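PDB 4R7F: uncharacterized protein from Parabacteroides merdae, which is of unknown function but has three immunoglobulin-like beta-sandwich domains, the first related to the plug protein of the type 9 secretion system. Local coordinates for residues 288-299 and 331-341. Residues are numbered along the deposited sequence; the frame is centred on the assembly and turned at random.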
loop_
_atom_site.group_PDB
_atom_site.type_symbol
_atom_site.label_atom_id
_atom_site.label_comp_id
_atom_site.label_asym_id
_atom_site.label_seq_id
_atom_site.Cartn_x
_atom_site.Cartn_y
_atom_site.Cartn_z
ATOM N N ALA A 288 5.904 21.098 -19.425
ATOM C CA ALA A 288 6.928 20.074 -19.657
ATOM C C ALA A 288 7.237 19.969 -21.135
ATOM O O ALA A 288 6.322 19.952 -21.963
ATOM C CB ALA A 288 6.451 18.749 -19.137
ATOM N N ASP A 289 8.517 19.907 -21.459
ATOM C CA ASP A 289 8.974 19.853 -22.845
ATOM C C ASP A 289 9.116 18.373 -23.271
ATOM O O ASP A 289 8.976 17.471 -22.435
ATOM C CB ASP A 289 10.327 20.615 -22.947
ATOM C CG ASP A 289 10.632 21.108 -24.348
ATOM O OD1 ASP A 289 9.914 20.701 -25.300
ATOM O OD2 ASP A 289 11.601 21.894 -24.504
ATOM N N TYR A 290 9.399 18.142 -24.555
ATOM C CA TYR A 290 9.553 16.811 -25.132
ATOM C C TYR A 290 10.989 16.747 -25.587
ATOM O O TYR A 290 11.413 17.572 -26.394
ATOM C CB TYR A 290 8.608 16.557 -26.355
ATOM C CG TYR A 290 7.194 16.067 -25.992
ATOM C CD1 TYR A 290 6.161 16.960 -25.711
ATOM C CD2 TYR A 290 6.913 14.729 -25.896
ATOM C CE1 TYR A 290 4.895 16.524 -25.360
ATOM C CE2 TYR A 290 5.648 14.277 -25.538
ATOM C CZ TYR A 290 4.645 15.163 -25.271
ATOM O OH TYR A 290 3.407 14.680 -24.925
ATOM N N TYR A 291 11.722 15.756 -25.079
ATOM C CA TYR A 291 13.120 15.541 -25.411
ATOM C C TYR A 291 13.229 14.162 -26.055
ATOM O O TYR A 291 12.369 13.312 -25.853
ATOM C CB TYR A 291 14.003 15.605 -24.155
ATOM C CG TYR A 291 14.069 16.953 -23.414
ATOM C CD1 TYR A 291 13.452 18.115 -23.904
ATOM C CD2 TYR A 291 14.768 17.062 -22.215
ATOM C CE1 TYR A 291 13.529 19.325 -23.211
ATOM C CE2 TYR A 291 14.857 18.269 -21.532
ATOM C CZ TYR A 291 14.241 19.401 -22.032
ATOM O OH TYR A 291 14.323 20.592 -21.336
ATOM N N ILE A 292 14.271 13.942 -26.845
ATOM C CA ILE A 292 14.561 12.613 -27.354
ATOM C C ILE A 292 15.294 11.869 -26.266
ATOM O O ILE A 292 16.396 12.264 -25.892
ATOM C CB ILE A 292 15.496 12.617 -28.564
ATOM C CG1 ILE A 292 14.926 13.439 -29.707
ATOM C CG2 ILE A 292 15.740 11.195 -29.046
ATOM C CD1 ILE A 292 13.657 12.861 -30.253
ATOM N N VAL A 293 14.707 10.791 -25.755
ATOM C CA VAL A 293 15.411 10.003 -24.745
ATOM C C VAL A 293 16.025 8.749 -25.345
ATOM O O VAL A 293 15.361 8.033 -26.062
ATOM C CB VAL A 293 14.491 9.666 -23.593
ATOM C CG1 VAL A 293 15.240 8.916 -22.513
ATOM C CG2 VAL A 293 13.863 10.954 -23.073
ATOM N N HIS A 294 17.301 8.499 -25.019
ATOM C CA HIS A 294 18.064 7.414 -25.582
ATOM C C HIS A 294 18.287 6.333 -24.558
ATOM O O HIS A 294 18.938 6.569 -23.527
ATOM C CB HIS A 294 19.439 7.872 -26.073
ATOM C CG HIS A 294 19.382 8.918 -27.127
ATOM N ND1 HIS A 294 19.482 8.632 -28.471
ATOM C CD2 HIS A 294 19.223 10.257 -27.038
ATOM C CE1 HIS A 294 19.379 9.747 -29.163
ATOM N NE2 HIS A 294 19.202 10.744 -28.319
ATOM N N PHE A 295 17.778 5.142 -24.878
ATOM C CA PHE A 295 17.905 3.970 -24.003
ATOM C C PHE A 295 18.953 3.052 -24.569
ATOM O O PHE A 295 18.993 2.855 -25.784
ATOM C CB PHE A 295 16.606 3.176 -23.949
ATOM C CG PHE A 295 15.461 3.902 -23.298
ATOM C CD1 PHE A 295 14.748 4.854 -23.990
ATOM C CD2 PHE A 295 15.063 3.573 -22.026
ATOM C CE1 PHE A 295 13.677 5.478 -23.406
ATOM C CE2 PHE A 295 14.000 4.210 -21.432
ATOM C CZ PHE A 295 13.302 5.158 -22.125
ATOM N N THR A 296 19.739 2.451 -23.682
ATOM C CA THR A 296 20.799 1.547 -24.061
ATOM C C THR A 296 20.802 0.357 -23.140
ATOM O O THR A 296 20.879 0.545 -21.925
ATOM C CB THR A 296 22.176 2.248 -23.964
ATOM O OG1 THR A 296 22.210 3.346 -24.882
ATOM C CG2 THR A 296 23.258 1.314 -24.346
ATOM N N LEU A 297 20.708 -0.856 -23.702
ATOM C CA LEU A 297 20.862 -2.093 -22.932
ATOM C C LEU A 297 22.044 -2.883 -23.462
ATOM O O LEU A 297 21.975 -3.432 -24.541
ATOM C CB LEU A 297 19.586 -2.939 -22.970
ATOM C CG LEU A 297 19.670 -4.351 -22.352
ATOM C CD1 LEU A 297 19.960 -4.284 -20.858
ATOM C CD2 LEU A 297 18.405 -5.144 -22.610
ATOM N N ALA A 298 23.133 -2.929 -22.693
ATOM C CA ALA A 298 24.379 -3.581 -23.126
ATOM C C ALA A 298 24.393 -5.057 -22.762
ATOM O O ALA A 298 24.545 -5.399 -21.631
ATOM C CB ALA A 298 25.597 -2.899 -22.521
ATOM N N CYS A 299 24.214 -5.920 -23.747
ATOM C CA CYS A 299 24.329 -7.339 -23.564
ATOM C C CYS A 299 24.426 -7.872 -24.939
ATOM O O CYS A 299 24.219 -7.120 -25.923
ATOM C CB CYS A 299 23.137 -7.926 -22.817
ATOM S SG CYS A 299 21.539 -7.606 -23.556
ATOM N N LYS A 331 27.261 -3.599 -29.770
ATOM C CA LYS A 331 26.716 -4.721 -28.993
ATOM C C LYS A 331 25.691 -4.321 -27.919
ATOM O O LYS A 331 25.791 -4.702 -26.743
ATOM C CB LYS A 331 27.840 -5.556 -28.386
ATOM C CG LYS A 331 28.871 -6.049 -29.390
ATOM C CD LYS A 331 28.260 -6.924 -30.473
ATOM C CE LYS A 331 29.258 -7.136 -31.616
ATOM N NZ LYS A 331 28.615 -7.776 -32.803
ATOM N N GLN A 332 24.689 -3.570 -28.348
ATOM C CA GLN A 332 23.681 -3.026 -27.445
ATOM C C GLN A 332 22.341 -2.982 -28.111
ATOM O O GLN A 332 22.246 -2.745 -29.318
ATOM C CB GLN A 332 24.043 -1.616 -27.073
ATOM C CG GLN A 332 25.404 -1.515 -26.400
ATOM C CD GLN A 332 25.800 -0.087 -26.167
ATOM O OE1 GLN A 332 25.472 0.811 -26.957
ATOM N NE2 GLN A 332 26.512 0.137 -25.092
ATOM N N TYR A 333 21.304 -3.208 -27.327
ATOM C CA TYR A 333 19.949 -2.831 -27.732
ATOM C C TYR A 333 19.845 -1.316 -27.524
ATOM O O TYR A 333 20.286 -0.806 -26.503
ATOM C CB TYR A 333 18.921 -3.579 -26.881
ATOM C CG TYR A 333 18.790 -5.079 -27.165
ATOM C CD1 TYR A 333 17.945 -5.539 -28.164
ATOM C CD2 TYR A 333 19.464 -6.010 -26.418
ATOM C CE1 TYR A 333 17.817 -6.874 -28.448
ATOM C CE2 TYR A 333 19.324 -7.359 -26.657
ATOM C CZ TYR A 333 18.495 -7.801 -27.672
ATOM O OH TYR A 333 18.336 -9.165 -27.932
ATOM N N GLU A 334 19.301 -0.594 -28.497
ATOM C CA GLU A 334 19.201 0.844 -28.417
ATOM C C GLU A 334 17.911 1.351 -29.007
ATOM O O GLU A 334 17.438 0.838 -30.003
ATOM C CB GLU A 334 20.373 1.517 -29.144
ATOM C CG GLU A 334 21.730 1.317 -28.463
ATOM C CD GLU A 334 22.880 2.110 -29.103
ATOM O OE1 GLU A 334 22.645 3.274 -29.474
ATOM O OE2 GLU A 334 24.030 1.583 -29.192
ATOM N N LYS A 335 17.363 2.386 -28.380
ATOM C CA LYS A 335 16.189 3.056 -28.877
ATOM C C LYS A 335 16.126 4.540 -28.445
ATOM O O LYS A 335 16.485 4.911 -27.306
ATOM C CB LYS A 335 14.928 2.295 -28.433
ATOM C CG LYS A 335 13.640 2.768 -29.108
ATOM C CD LYS A 335 12.468 1.841 -28.807
ATOM C CE LYS A 335 11.335 2.001 -29.795
ATOM N NZ LYS A 335 11.506 1.132 -30.981
ATOM N N ALA A 336 15.654 5.364 -29.385
ATOM C CA ALA A 336 15.396 6.802 -29.180
ATOM C C ALA A 336 13.911 6.965 -29.108
ATOM O O ALA A 336 13.212 6.474 -29.982
ATOM C CB ALA A 336 15.918 7.619 -30.355
ATOM N N VAL A 337 13.424 7.649 -28.081
ATOM C CA VAL A 337 11.991 7.858 -27.912
ATOM C C VAL A 337 11.742 9.310 -27.515
ATOM O O VAL A 337 12.341 9.819 -26.573
ATOM C CB VAL A 337 11.473 6.964 -26.758
ATOM C CG1 VAL A 337 9.959 7.068 -26.641
ATOM C CG2 VAL A 337 11.926 5.544 -26.986
ATOM N N LEU A 338 10.825 9.966 -28.195
ATOM C CA LEU A 338 10.429 11.300 -27.796
ATOM C C LEU A 338 9.412 11.205 -26.650
ATOM O O LEU A 338 8.309 10.700 -26.813
ATOM C CB LEU A 338 9.827 12.044 -28.981
ATOM C CG LEU A 338 9.546 13.539 -28.786
ATOM C CD1 LEU A 338 10.833 14.345 -28.891
ATOM C CD2 LEU A 338 8.541 14.061 -29.802
ATOM N N LEU A 339 9.818 11.756 -25.517
ATOM C CA LEU A 339 9.132 11.685 -24.247
ATOM C C LEU A 339 9.038 13.076 -23.600
ATOM O O LEU A 339 9.971 13.913 -23.678
ATOM C CB LEU A 339 9.895 10.747 -23.287
ATOM C CG LEU A 339 9.881 9.260 -23.676
ATOM C CD1 LEU A 339 10.773 8.439 -22.769
ATOM C CD2 LEU A 339 8.471 8.712 -23.634
ATOM N N LYS A 340 7.894 13.299 -22.969
ATOM C CA LYS A 340 7.647 14.473 -22.144
ATOM C C LYS A 340 8.361 14.324 -20.819
ATOM O O LYS A 340 8.369 13.251 -20.200
ATOM C CB LYS A 340 6.152 14.625 -21.924
ATOM C CG LYS A 340 5.686 15.962 -21.395
ATOM C CD LYS A 340 4.163 15.949 -21.216
ATOM C CE LYS A 340 3.592 17.348 -21.079
ATOM N NZ LYS A 340 2.168 17.413 -21.494
ATOM N N GLN A 341 8.964 15.414 -20.385
ATOM C CA GLN A 341 9.716 15.451 -19.145
ATOM C C GLN A 341 8.949 14.924 -17.935
ATOM O O GLN A 341 7.761 15.227 -17.770
ATOM C CB GLN A 341 10.118 16.880 -18.829
ATOM C CG GLN A 341 11.115 17.489 -19.759
ATOM C CD GLN A 341 11.371 18.922 -19.355
ATOM O OE1 GLN A 341 10.560 19.810 -19.639
ATOM N NE2 GLN A 341 12.480 19.146 -18.660
HETATM O O HOH W 1 20.619 4.651 -27.370
#
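F295, V293, V337 and L339 form the apolar centre on the inward face of this antiparallel strand pair. The F295 ring reaches V337 obliquely, CE1 lying 4.0 Å from V337 CG2, and brings its edge to L339 CD1. L339 crosses V293 at about a right angle; with its CG beside its own backbone N (chi1 -68°), L339 CD1 reaches V293 CB and CG2, both at 4.0 Å. Farther along, L297 and Y333 meet through their CB atoms, and C299 SG lies at the Y333 ring edge, 3.8 Å from CE2. On the other face, the delta methyls of I292 and L338 press tightly together, CD1 to CD1 3.5 Å.

Next to them, the extended K340 chain lays CB over one face of the Y290 ring, 3.8 Å from its centroid, and runs on past A288 CB to a salt bridge with D44, which also accepts the Y290 hydroxyl. Were Y290 replaced by alanine, the K340 methylenes would probably lose their aromatic cover and D44 one of its hydrogen bonds. At the polar end, Q341 closes a two-bond link: its OE1 takes D289 N in the carbonyl plane on a lone pair, at 2.7 Å, while its own N donates to D289 O. The Q341 amide stacks on the Y291 ring, planes 28° apart.

Paired backbone bonds from Y291-L339 to L297-Y333 keep the register. Strand 290-298 lies between 332-340 and the parallel 248-253 in an immunoglobulin-like sandwich, where M227 of strand 225-228 and Y348 of strand 342-352 pack against the F295 face.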